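Local atomic coordinates of gala protein type 1, 3 or 4 (Legionella pneumophila subsp. pneumophila, PDB entry 4XA9), a protein that may bind small GTPases and stimulate their GTP hydrolysis, as a leucine-rich-repeat protein. Residues Lys66-Ser71 / Asp90-Thr95; Thr95-Phe100 / Thr119-Tyr124; Ala157-Ile162 / Ile180-Asn185; Ala197-Ser202 / Ser219-Ala224. One frame throughout, in Å; residues are numbered along the deposited sequence. Where two conformers were deposited one is given.

Contact 1: residues Lys66-Ser71 / Asp90-Thr95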
loop_
_atom_site.group_PDB
_atom_site.type_symbol
_atom_site.label_atom_id
_atom_site.label_comp_id
_atom_site.label_asym_id
_atom_site.label_seq_id
_atom_site.Cartn_x
_atom_site.Cartn_y
_atom_site.Cartn_z
ATOM N N LYS A 66 -19.287 0.843 -23.166
ATOM C CA LYS A 66 -20.197 1.985 -23.230
ATOM C C LYS A 66 -19.469 3.235 -23.703
ATOM O O LYS A 66 -20.072 4.136 -24.274
ATOM C CB LYS A 66 -20.828 2.259 -21.859
ATOM C CG LYS A 66 -21.836 1.227 -21.413
ATOM C CD LYS A 66 -23.203 1.538 -21.994
ATOM C CE LYS A 66 -24.204 0.431 -21.691
ATOM N NZ LYS A 66 -24.448 0.268 -20.235
ATOM N N THR A 67 -18.169 3.286 -23.432
ATOM C CA THR A 67 -17.382 4.500 -23.609
ATOM C C THR A 67 -16.061 4.199 -24.313
ATOM O O THR A 67 -15.740 3.042 -24.571
ATOM C CB THR A 67 -17.066 5.172 -22.253
ATOM O OG1 THR A 67 -16.045 4.428 -21.577
ATOM C CG2 THR A 67 -18.308 5.224 -21.365
ATOM N N SER A 68 -15.289 5.243 -24.602
ATOM C CA SER A 68 -13.978 5.065 -25.219
ATOM C C SER A 68 -12.852 5.195 -24.191
ATOM O O SER A 68 -11.690 5.415 -24.549
ATOM C CB SER A 68 -13.781 6.069 -26.358
ATOM O OG SER A 68 -14.692 5.817 -27.417
ATOM N N VAL A 69 -13.203 5.061 -22.915
ATOM C CA VAL A 69 -12.211 5.056 -21.845
ATOM C C VAL A 69 -11.203 3.928 -22.064
ATOM O O VAL A 69 -11.587 2.769 -22.220
ATOM C CB VAL A 69 -12.880 4.897 -20.473
ATOM C CG1 VAL A 69 -11.861 4.465 -19.418
ATOM C CG2 VAL A 69 -13.557 6.202 -20.074
ATOM N N SER A 70 -9.921 4.273 -22.102
ATOM C CA SER A 70 -8.870 3.289 -22.375
ATOM C C SER A 70 -7.993 3.066 -21.161
ATOM O O SER A 70 -7.226 2.105 -21.098
ATOM C CB SER A 70 -8.000 3.737 -23.545
ATOM O OG SER A 70 -7.204 4.842 -23.166
ATOM N N SER A 71 -8.092 3.980 -20.206
ATOM C CA SER A 71 -7.353 3.862 -18.962
ATOM C C SER A 71 -8.340 3.916 -17.814
ATOM O O SER A 71 -8.998 4.938 -17.606
ATOM C CB SER A 71 -6.308 4.976 -18.835
ATOM O OG SER A 71 -5.581 4.842 -17.632
ATOM N N ASP A 90 -13.937 -5.747 -22.507
ATOM C CA ASP A 90 -13.968 -4.367 -22.967
ATOM C C ASP A 90 -13.021 -4.154 -24.125
ATOM O O ASP A 90 -11.888 -4.635 -24.118
ATOM C CB ASP A 90 -13.635 -3.385 -21.851
ATOM C CG ASP A 90 -13.884 -1.947 -22.272
ATOM O OD1 ASP A 90 -15.027 -1.461 -22.116
ATOM O OD2 ASP A 90 -12.942 -1.306 -22.773
ATOM N N ASN A 91 -13.484 -3.413 -25.119
ATOM C CA ASN A 91 -12.730 -3.283 -26.354
ATOM C C ASN A 91 -11.898 -2.002 -26.467
ATOM O O ASN A 91 -11.277 -1.760 -27.505
ATOM C CB ASN A 91 -13.688 -3.414 -27.538
ATOM C CG ASN A 91 -14.323 -4.795 -27.607
ATOM O OD1 ASN A 91 -13.628 -5.810 -27.498
ATOM N ND2 ASN A 91 -15.638 -4.845 -27.778
ATOM N N HIS A 92 -11.846 -1.206 -25.398
ATOM C CA HIS A 92 -11.019 0.010 -25.404
ATOM C C HIS A 92 -9.932 0.029 -24.331
ATOM O O HIS A 92 -8.901 0.680 -24.492
ATOM C CB HIS A 92 -11.895 1.248 -25.233
ATOM C CG HIS A 92 -12.632 1.641 -26.473
ATOM N ND1 HIS A 92 -13.931 1.258 -26.716
ATOM C CD2 HIS A 92 -12.253 2.388 -27.536
ATOM C CE1 HIS A 92 -14.323 1.752 -27.877
ATOM N NE2 HIS A 92 -13.323 2.440 -28.396
ATOM N N ILE A 93 -10.168 -0.662 -23.227
ATOM C CA ILE A 93 -9.249 -0.587 -22.095
ATOM C C ILE A 93 -7.919 -1.278 -22.406
ATOM O O ILE A 93 -7.885 -2.438 -22.816
ATOM C CB ILE A 93 -9.903 -1.181 -20.829
ATOM C CG1 ILE A 93 -11.056 -0.269 -20.383
ATOM C CG2 ILE A 93 -8.883 -1.342 -19.712
ATOM C CD1 ILE A 93 -11.844 -0.781 -19.194
ATOM N N THR A 94 -6.828 -0.533 -22.245
ATOM C CA THR A 94 -5.482 -1.051 -22.480
ATOM C C THR A 94 -4.648 -0.944 -21.204
ATOM O O THR A 94 -3.682 -1.689 -21.008
ATOM C CB THR A 94 -4.761 -0.289 -23.618
ATOM O OG1 THR A 94 -4.715 1.107 -23.305
ATOM C CG2 THR A 94 -5.477 -0.487 -24.951
ATOM N N THR A 95 -5.018 0.007 -20.351
ATOM C CA THR A 95 -4.377 0.189 -19.047
ATOM C C THR A 95 -5.423 0.051 -17.958
ATOM O O THR A 95 -6.377 0.827 -17.907
ATOM C CB THR A 95 -3.689 1.565 -18.926
ATOM O OG1 THR A 95 -2.596 1.634 -19.849
ATOM C CG2 THR A 95 -3.156 1.781 -17.515
HETATM O O HOH W 1 -14.983 0.077 -24.499
HETATM O O HOH W 2 -13.912 1.221 -21.656
#
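His92 reaches across to the backbone of Thr67, Ser68 and Val69. His92 CB lies 3.4 Å from Val69 O. From CB the ring is carried beneath Ser68 (chi1 -77°, CG anti to the carbonyl carbon), whose CA sits over the ring centre in a CH-pi contact, 3.9 Å from the centroid and 10° off the normal. Ser68 OG hangs over the same ring near its far end, 3.8 Å from His92 NE2. His92 ND1 stands 3.3 Å from Thr67 O, at an angle too poor for a hydrogen bond; a water in the ring plane, 2.7 Å from His92 ND1, lies within hydrogen-bonding distance of both Thr67 O and Asp90 OD1. These are the loops that lead from the convex helices 57-63 and 80-87 of two successive leucine-rich repeats into the parallel strands 71-73 and 95-97. Asp90 holds its own loop in shape: OD2 takes the N-H groups of His92, from above the carboxylate plane, and of Ile93, as an Asx turn and Asx motif, while OD1 accepts from Asn65 N. Where the sheet begins, Ser70 O is gripped twice: Thr94 N meets it on a lone pair at 2.9 Å, and Thr95 N comes nearly along the C=O axis at 3.1 Å. Beyond, Ser71 OG lies against the CG2 methyl of Thr95, 3.9 Å away.

Contact 2: residues Thr95-Phe100 / Thr119-Tyr124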
loop_
_atom_site.group_PDB
_atom_site.type_symbol
_atom_site.label_atom_id
_atom_site.label_comp_id
_atom_site.label_asym_id
_atom_site.label_seq_id
_atom_site.Cartn_x
_atom_site.Cartn_y
_atom_site.Cartn_z
ATOM N N THR A 95 -5.018 0.007 -20.351
ATOM C CA THR A 95 -4.377 0.189 -19.047
ATOM C C THR A 95 -5.423 0.051 -17.958
ATOM O O THR A 95 -6.377 0.827 -17.907
ATOM C CB THR A 95 -3.689 1.565 -18.926
ATOM O OG1 THR A 95 -2.596 1.634 -19.849
ATOM C CG2 THR A 95 -3.156 1.781 -17.515
ATOM N N LEU A 96 -5.252 -0.940 -17.094
ATOM C CA LEU A 96 -6.289 -1.285 -16.127
ATOM C C LEU A 96 -5.743 -1.463 -14.717
ATOM O O LEU A 96 -4.743 -2.151 -14.515
ATOM C CB LEU A 96 -7.000 -2.571 -16.560
ATOM C CG LEU A 96 -8.049 -3.187 -15.629
ATOM C CD1 LEU A 96 -9.262 -2.266 -15.470
ATOM C CD2 LEU A 96 -8.483 -4.545 -16.171
ATOM N N ASP A 97 -6.412 -0.842 -13.751
ATOM C CA ASP A 97 -6.128 -1.070 -12.341
ATOM C C ASP A 97 -7.337 -1.721 -11.671
ATOM O O ASP A 97 -8.378 -1.087 -11.509
ATOM C CB ASP A 97 -5.764 0.248 -11.645
ATOM C CG ASP A 97 -5.271 0.046 -10.224
ATOM O OD1 ASP A 97 -5.434 -1.065 -9.689
ATOM O OD2 ASP A 97 -4.727 1.000 -9.633
ATOM N N VAL A 98 -7.194 -2.986 -11.283
ATOM C CA VAL A 98 -8.254 -3.693 -10.568
ATOM C C VAL A 98 -7.776 -4.129 -9.187
ATOM O O VAL A 98 -8.295 -5.093 -8.624
ATOM C CB VAL A 98 -8.745 -4.949 -11.332
ATOM C CG1 VAL A 98 -9.539 -4.555 -12.567
ATOM C CG2 VAL A 98 -7.572 -5.851 -11.704
ATOM N N SER A 99 -6.780 -3.425 -8.656
ATOM C CA SER A 99 -6.212 -3.767 -7.352
ATOM C C SER A 99 -7.292 -3.758 -6.268
ATOM O O SER A 99 -8.255 -2.999 -6.362
ATOM C CB SER A 99 -5.088 -2.793 -6.992
ATOM O OG SER A 99 -4.090 -2.777 -8.000
ATOM N N PHE A 100 -7.138 -4.617 -5.263
ATOM C CA PHE A 100 -8.043 -4.653 -4.113
ATOM C C PHE A 100 -9.505 -4.845 -4.516
ATOM O O PHE A 100 -10.363 -4.032 -4.167
ATOM C CB PHE A 100 -7.901 -3.376 -3.282
ATOM C CG PHE A 100 -6.534 -3.202 -2.674
ATOM C CD1 PHE A 100 -5.511 -2.596 -3.391
ATOM C CD2 PHE A 100 -6.271 -3.660 -1.391
ATOM C CE1 PHE A 100 -4.241 -2.443 -2.830
ATOM C CE2 PHE A 100 -5.007 -3.513 -0.825
ATOM C CZ PHE A 100 -3.992 -2.904 -1.547
ATOM N N THR A 119 -1.147 -2.858 -19.817
ATOM C CA THR A 119 -0.712 -2.670 -18.436
ATOM C C THR A 119 -1.787 -3.092 -17.445
ATOM O O THR A 119 -2.941 -2.683 -17.565
ATOM C CB THR A 119 -0.339 -1.206 -18.163
ATOM O OG1 THR A 119 0.794 -0.841 -18.956
ATOM C CG2 THR A 119 -0.019 -0.991 -16.699
ATOM N N LEU A 120 -1.406 -3.908 -16.466
ATOM C CA LEU A 120 -2.349 -4.363 -15.451
ATOM C C LEU A 120 -1.821 -4.160 -14.034
ATOM O O LEU A 120 -0.764 -4.683 -13.662
ATOM C CB LEU A 120 -2.695 -5.842 -15.660
ATOM C CG LEU A 120 -3.628 -6.470 -14.615
ATOM C CD1 LEU A 120 -4.995 -5.799 -14.638
ATOM C CD2 LEU A 120 -3.764 -7.970 -14.808
ATOM N N TYR A 121 -2.566 -3.391 -13.249
ATOM C CA TYR A 121 -2.315 -3.278 -11.817
ATOM C C TYR A 121 -3.340 -4.144 -11.116
ATOM O O TYR A 121 -4.546 -3.961 -11.313
ATOM C CB TYR A 121 -2.420 -1.829 -11.331
ATOM C CG TYR A 121 -1.524 -0.858 -12.065
ATOM C CD1 TYR A 121 -0.233 -0.613 -11.632
ATOM C CD2 TYR A 121 -1.975 -0.187 -13.199
ATOM C CE1 TYR A 121 0.589 0.270 -12.299
ATOM C CE2 TYR A 121 -1.160 0.704 -13.877
ATOM C CZ TYR A 121 0.122 0.927 -13.420
ATOM O OH TYR A 121 0.944 1.807 -14.084
ATOM N N ALA A 122 -2.877 -5.096 -10.315
ATOM C CA ALA A 122 -3.797 -6.021 -9.669
ATOM C C ALA A 122 -3.297 -6.384 -8.285
ATOM O O ALA A 122 -3.334 -7.549 -7.891
ATOM C CB ALA A 122 -3.984 -7.285 -10.523
ATOM N N LEU A 123 -2.824 -5.379 -7.559
ATOM C CA LEU A 123 -2.313 -5.575 -6.207
ATOM C C LEU A 123 -3.401 -6.154 -5.318
ATOM O O LEU A 123 -4.578 -5.817 -5.476
ATOM C CB LEU A 123 -1.817 -4.252 -5.610
ATOM C CG LEU A 123 -0.567 -3.565 -6.160
ATOM C CD1 LEU A 123 -0.822 -2.973 -7.543
ATOM C CD2 LEU A 123 -0.119 -2.470 -5.202
ATOM N N TYR A 124 -2.991 -7.003 -4.377
ATOM C CA TYR A 124 -3.882 -7.588 -3.365
ATOM C C TYR A 124 -5.218 -8.082 -3.926
ATOM O O TYR A 124 -6.248 -7.443 -3.749
ATOM C CB TYR A 124 -4.144 -6.582 -2.237
ATOM C CG TYR A 124 -4.709 -7.236 -0.995
ATOM C CD1 TYR A 124 -3.896 -8.005 -0.169
ATOM C CD2 TYR A 124 -6.053 -7.104 -0.657
ATOM C CE1 TYR A 124 -4.401 -8.623 0.962
ATOM C CE2 TYR A 124 -6.571 -7.719 0.477
ATOM C CZ TYR A 124 -5.737 -8.477 1.280
ATOM O OH TYR A 124 -6.235 -9.094 2.408
HETATM O O HOH W 3 0.336 1.819 -18.765
#
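Tyr124 CB rests over one face of the Phe100 ring, nearer its margin than its middle and 3.7 Å from the centroid, in a CH-pi contact. The Tyr124 ring is tilted 30° from that of Phe100 and displaced past it; Phe100 also stacks with His76. At the edge of the Tyr121 ring, near its plane, lie Leu96 O and the CG2 methyl of Thr95, and the ring also stacks with a side chain of another protein chain. Strands 95-97 and 119-121 run parallel, 5° apart, as neighbours in the concave sheet of the leucine-rich-repeat solenoid, joined through helix 104-113 as a beta-alpha-beta unit. Leu96 N bonds to Thr119 O and Tyr121 N to Leu96 O. On the face turned to that helix, Leu96 CD2 and Leu120 CD1 touch at 4.0 Å; CG anti to the backbone N in both sets the leucines side by side, pointing the same way. Past the strands, Asp97 OD1 takes both the N-H and the hydroxyl of Ser99, which fixes Ser99 OG as acceptor for Leu123 N at 2.9 Å. Phe100 N then bonds to Leu123 O. Asp97 OD2 and Tyr124 OH bond to that other chain, Tyr121 OH to Lys142 NZ.

Contact 3: residues Ala157-Ile162 / Ile180-Asn185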
loop_
_atom_site.group_PDB
_atom_site.type_symbol
_atom_site.label_atom_id
_atom_site.label_comp_id
_atom_site.label_asym_id
_atom_site.label_seq_id
_atom_site.Cartn_x
_atom_site.Cartn_y
_atom_site.Cartn_z
ATOM N N ALA A 157 6.826 -18.915 -13.599
ATOM C CA ALA A 157 5.962 -18.902 -14.776
ATOM C C ALA A 157 6.012 -17.536 -15.452
ATOM O O ALA A 157 6.194 -17.444 -16.665
ATOM C CB ALA A 157 4.531 -19.263 -14.403
ATOM N N LEU A 158 5.878 -16.477 -14.660
ATOM C CA LEU A 158 5.927 -15.116 -15.189
ATOM C C LEU A 158 7.250 -14.817 -15.892
ATOM O O LEU A 158 7.276 -14.094 -16.889
ATOM C CB LEU A 158 5.692 -14.097 -14.073
ATOM C CG LEU A 158 4.286 -14.061 -13.466
ATOM C CD1 LEU A 158 4.264 -13.165 -12.232
ATOM C CD2 LEU A 158 3.270 -13.575 -14.495
ATOM N N ALA A 159 8.340 -15.380 -15.376
ATOM C CA ALA A 159 9.662 -15.150 -15.950
ATOM C C ALA A 159 9.749 -15.649 -17.392
ATOM O O ALA A 159 10.558 -15.152 -18.178
ATOM C CB ALA A 159 10.736 -15.819 -15.096
ATOM N N SER A 160 8.911 -16.627 -17.728
ATOM C CA SER A 160 8.915 -17.213 -19.067
ATOM C C SER A 160 8.129 -16.366 -20.067
ATOM O O SER A 160 8.242 -16.572 -21.276
ATOM C CB SER A 160 8.341 -18.635 -19.042
ATOM O OG SER A 160 6.973 -18.637 -18.657
ATOM N N ASN A 161 7.327 -15.427 -19.566
ATOM C CA ASN A 161 6.536 -14.559 -20.438
ATOM C C ASN A 161 7.420 -13.515 -21.110
ATOM O O ASN A 161 7.844 -12.541 -20.484
ATOM C CB ASN A 161 5.404 -13.871 -19.660
ATOM C CG ASN A 161 4.399 -13.175 -20.576
ATOM O OD1 ASN A 161 4.743 -12.742 -21.680
ATOM N ND2 ASN A 161 3.159 -13.042 -20.108
ATOM N N ILE A 162 7.654 -13.713 -22.401
ATOM C CA ILE A 162 8.584 -12.900 -23.173
ATOM C C ILE A 162 8.089 -11.463 -23.382
ATOM O O ILE A 162 8.871 -10.554 -23.691
ATOM C CB ILE A 162 8.853 -13.572 -24.544
ATOM C CG1 ILE A 162 10.351 -13.605 -24.837
ATOM C CG2 ILE A 162 8.030 -12.934 -25.658
ATOM C CD1 ILE A 162 11.090 -14.624 -23.996
ATOM N N ILE A 180 15.947 -15.903 -8.874
ATOM C CA ILE A 180 16.987 -16.321 -9.807
ATOM C C ILE A 180 16.417 -16.524 -11.215
ATOM O O ILE A 180 17.035 -16.123 -12.204
ATOM C CB ILE A 180 17.695 -17.602 -9.313
ATOM C CG1 ILE A 180 18.594 -17.260 -8.125
ATOM C CG2 ILE A 180 18.540 -18.222 -10.425
ATOM C CD1 ILE A 180 19.159 -18.465 -7.393
ATOM N N GLU A 181 15.227 -17.109 -11.317
ATOM C CA GLU A 181 14.625 -17.311 -12.633
ATOM C C GLU A 181 14.233 -15.975 -13.268
ATOM O O GLU A 181 14.389 -15.782 -14.473
ATOM C CB GLU A 181 13.416 -18.247 -12.540
ATOM C CG GLU A 181 13.790 -19.641 -12.052
ATOM C CD GLU A 181 14.969 -20.232 -12.818
ATOM O OE1 GLU A 181 14.934 -20.237 -14.069
ATOM O OE2 GLU A 181 15.940 -20.669 -12.162
ATOM N N LEU A 182 13.746 -15.043 -12.455
ATOM C CA LEU A 182 13.471 -13.697 -12.945
ATOM C C LEU A 182 14.760 -13.002 -13.392
ATOM O O LEU A 182 14.768 -12.257 -14.369
ATOM C CB LEU A 182 12.765 -12.867 -11.870
ATOM C CG LEU A 182 11.285 -13.190 -11.655
ATOM C CD1 LEU A 182 10.749 -12.470 -10.427
ATOM C CD2 LEU A 182 10.471 -12.819 -12.884
ATOM N N ALA A 183 15.850 -13.247 -12.672
ATOM C CA ALA A 183 17.136 -12.662 -13.029
ATOM C C ALA A 183 17.613 -13.162 -14.389
ATOM O O ALA A 183 18.208 -12.406 -15.160
ATOM C CB ALA A 183 18.176 -12.972 -11.959
ATOM N N LYS A 184 17.344 -14.433 -14.675
ATOM C CA LYS A 184 17.761 -15.046 -15.933
ATOM C C LYS A 184 16.986 -14.492 -17.129
ATOM O O LYS A 184 17.460 -14.561 -18.268
ATOM C CB LYS A 184 17.603 -16.569 -15.863
ATOM C CG LYS A 184 18.573 -17.248 -14.906
ATOM C CD LYS A 184 18.379 -18.759 -14.877
ATOM C CE LYS A 184 19.364 -19.415 -13.920
ATOM N NZ LYS A 184 19.174 -20.891 -13.835
ATOM N N ASN A 185 15.795 -13.952 -16.863
ATOM C CA ASN A 185 14.962 -13.324 -17.887
ATOM C C ASN A 185 15.724 -12.229 -18.627
ATOM O O ASN A 185 16.423 -11.430 -18.005
ATOM C CB ASN A 185 13.694 -12.740 -17.249
ATOM C CG ASN A 185 12.830 -11.989 -18.238
ATOM O OD1 ASN A 185 13.168 -10.883 -18.653
ATOM N ND2 ASN A 185 11.684 -12.566 -18.583
HETATM O O HOH W 4 9.920 -11.074 -19.799
#
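Ala159 packs against the next helix where two turns of the leucine-rich-repeat solenoid lie side by side: helices 151-159 and 176-184 are consecutive members of its convex layer, and the segments span the C-terminal part of each helix and the loop after it. The close part of the contact is small and centres on the one methyl. Ala159 CB points at the neighbouring helix and comes within 3.7 Å of Leu182 CD2, and it lies equally near Glu181 O. With no longer side chain between them, the backbones draw together to a separation of 5.1 Å between the CA atoms of Ala159 and Leu182. Leu182 approaches with one branch alone; it also touches Val155 and Leu193, so the same side chain packs on helix 151-159 and on the loop after strand 190-192 as well.

The outer side is looser. Glu181 starts toward Ala159, but its CB stops 4.4 Å from Ala159 CB.

Past the helices the chemistry turns polar. Asn185, with CG anti to its backbone N (chi1 176°), extends its amide to the backbone of Ala159. Its OD1 accepts from Gln187 N and Leu188 N in its own loop, which holds the amide so that the ND2 side faces the neighbour. Asn185 ND2 donates to Ala159 O at 2.8 Å, the acceptor lying only 6° out of the amide plane, and a water 2.6 Å from Asn185 ND2 donates in turn to Asn161 O.

Contact 4: residues Ala197-Ser202 / Ser219-Ala224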
loop_
_atom_site.group_PDB
_atom_site.type_symbol
_atom_site.label_atom_id
_atom_site.label_comp_id
_atom_site.label_asym_id
_atom_site.label_seq_id
_atom_site.Cartn_x
_atom_site.Cartn_y
_atom_site.Cartn_z
ATOM N N ALA A 197 11.628 -12.945 0.358
ATOM C CA ALA A 197 12.635 -13.684 1.123
ATOM C C ALA A 197 13.893 -13.897 0.301
ATOM O O ALA A 197 14.468 -14.982 0.304
ATOM C CB ALA A 197 12.084 -15.024 1.589
ATOM N N ILE A 198 14.317 -12.863 -0.409
ATOM C CA ILE A 198 15.451 -12.979 -1.315
ATOM C C ILE A 198 16.767 -12.731 -0.581
ATOM O O ILE A 198 16.864 -11.821 0.244
ATOM C CB ILE A 198 15.280 -12.009 -2.497
ATOM C CG1 ILE A 198 13.979 -12.344 -3.239
ATOM C CG2 ILE A 198 16.467 -12.057 -3.437
ATOM C CD1 ILE A 198 13.677 -11.426 -4.378
ATOM N N THR A 199 17.778 -13.549 -0.864
ATOM C CA THR A 199 19.057 -13.421 -0.159
ATOM C C THR A 199 20.198 -13.096 -1.110
ATOM O O THR A 199 19.975 -12.820 -2.290
ATOM C CB THR A 199 19.426 -14.707 0.614
ATOM O OG1 THR A 199 19.805 -15.736 -0.313
ATOM C CG2 THR A 199 18.251 -15.184 1.457
ATOM N N ASP A 200 21.421 -13.139 -0.586
ATOM C CA ASP A 200 22.623 -12.931 -1.388
ATOM C C ASP A 200 22.761 -13.951 -2.513
ATOM O O ASP A 200 23.441 -13.698 -3.500
ATOM C CB ASP A 200 23.881 -12.985 -0.508
ATOM C CG ASP A 200 24.021 -11.775 0.388
ATOM O OD1 ASP A 200 23.359 -10.747 0.120
ATOM O OD2 ASP A 200 24.802 -11.846 1.356
ATOM N N LYS A 201 22.125 -15.108 -2.353
ATOM C CA LYS A 201 22.165 -16.160 -3.366
ATOM C C LYS A 201 21.657 -15.710 -4.742
ATOM O O LYS A 201 22.098 -16.226 -5.768
ATOM C CB LYS A 201 21.346 -17.369 -2.905
ATOM C CG LYS A 201 22.163 -18.622 -2.657
ATOM C CD LYS A 201 21.360 -19.875 -2.986
ATOM C CE LYS A 201 20.973 -19.905 -4.459
ATOM N NZ LYS A 201 20.203 -21.127 -4.831
ATOM N N SER A 202 20.724 -14.763 -4.770
ATOM C CA SER A 202 20.178 -14.314 -6.049
ATOM C C SER A 202 21.055 -13.290 -6.748
ATOM O O SER A 202 20.910 -13.067 -7.952
ATOM C CB SER A 202 18.784 -13.712 -5.864
ATOM O OG SER A 202 17.869 -14.666 -5.363
ATOM N N SER A 219 14.008 -4.447 1.603
ATOM C CA SER A 219 13.415 -5.245 2.670
ATOM C C SER A 219 13.405 -6.736 2.369
ATOM O O SER A 219 12.380 -7.402 2.518
ATOM C CB SER A 219 11.989 -4.771 2.954
ATOM O OG SER A 219 11.999 -3.441 3.431
ATOM N N ASN A 220 14.543 -7.248 1.917
ATOM C CA ASN A 220 14.732 -8.679 1.796
ATOM C C ASN A 220 15.790 -9.102 2.811
ATOM O O ASN A 220 15.872 -8.510 3.888
ATOM C CB ASN A 220 15.120 -9.065 0.368
ATOM C CG ASN A 220 13.920 -9.091 -0.578
ATOM O OD1 ASN A 220 13.122 -10.021 -0.541
ATOM N ND2 ASN A 220 13.811 -8.091 -1.443
ATOM N N GLN A 221 16.601 -10.103 2.475
ATOM C CA GLN A 221 17.616 -10.608 3.399
ATOM C C GLN A 221 19.030 -10.384 2.851
ATOM O O GLN A 221 19.980 -11.040 3.269
ATOM C CB GLN A 221 17.401 -12.098 3.669
ATOM C CG GLN A 221 16.026 -12.455 4.208
ATOM C CD GLN A 221 15.812 -13.960 4.289
ATOM O OE1 GLN A 221 16.764 -14.734 4.416
ATOM N NE2 GLN A 221 14.554 -14.383 4.196
ATOM N N ILE A 222 19.158 -9.464 1.904
ATOM C CA ILE A 222 20.429 -9.236 1.229
ATOM C C ILE A 222 21.421 -8.569 2.187
ATOM O O ILE A 222 21.043 -7.689 2.958
ATOM C CB ILE A 222 20.208 -8.391 -0.042
ATOM C CG1 ILE A 222 19.270 -9.142 -0.993
ATOM C CG2 ILE A 222 21.525 -8.044 -0.723
ATOM C CD1 ILE A 222 18.842 -8.342 -2.214
ATOM N N THR A 223 22.678 -9.010 2.165
ATOM C CA THR A 223 23.695 -8.428 3.040
ATOM C C THR A 223 24.600 -7.492 2.246
ATOM O O THR A 223 24.343 -7.224 1.076
ATOM C CB THR A 223 24.557 -9.510 3.723
ATOM O OG1 THR A 223 25.463 -10.083 2.770
ATOM C CG2 THR A 223 23.680 -10.605 4.314
ATOM N N ALA A 224 25.658 -6.994 2.884
ATOM C CA ALA A 224 26.603 -6.109 2.207
ATOM C C ALA A 224 27.337 -6.837 1.082
ATOM O O ALA A 224 27.776 -6.216 0.116
ATOM C CB ALA A 224 27.600 -5.532 3.197
HETATM O O HOH W 5 21.749 -13.022 2.313
#
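Asp200 swings its carboxylate across to Thr223 by a chi1 of -72°, which sets CG anti to the carbonyl carbon, while Thr223 holds OG1 between its backbone N and carbonyl carbon (chi1 74°), facing that carboxylate. The two side chains cross at about a right angle. Thr223 N donates to Asp200 OD1 at 2.8 Å on the syn side, 24° out of the carboxylate plane. The hydroxyl approaches OD2 at a modelled distance so short that its exact length is doubtful. Thr223 is the N-cap of helix 224-230, and its OG1 also accepts from Ala225 N, so the aspartate of one solenoid turn probably helps to position the cap of the next. Both segments lie in the loops that carry the chain of the leucine-rich-repeat solenoid from its concave strands, 190-192 and 214-216, back to the convex helices. Earlier in the two loops Asn220 OD1 accepts from Ile198 N at 3.1 Å, the donor standing above the carbonyl plane. The ND2 of the same amide is held by Leu193 O and Leu217 O, so one buried side chain ties together two neighbouring loops. Gln221 N returns a bond to Ile198 O, 2.8 Å long, the donor roughly in line with the C=O bond. On the exposed side, Gln221 lies beside Thr199, its OE1 3.3 Å from Thr199 CG2. A water bridges Asp200 N and Gln221 O.

In the fold
All four contacts join neighbouring turns of one leucine-rich-repeat solenoid, but at different points around the turn. Contact 2 is the buried core, with its centre about 4 Å from that of the chain, and combines strand pairing with a leucine layer and an aromatic end reached by another protein chain. Contact 1, only partly buried, lies just upstream in the loops that lead into the same sheet: they share Thr95, and its loops rely more on waters and an imidazole. Contact 3, also buried, joins convex helix ends through a methyl and an amide. Contact 4, partly buried, links the loops leading into helices by polar bonds, including a helix N-cap; it meets contact 3 where Ile180 packs on Lys201 and Ser202.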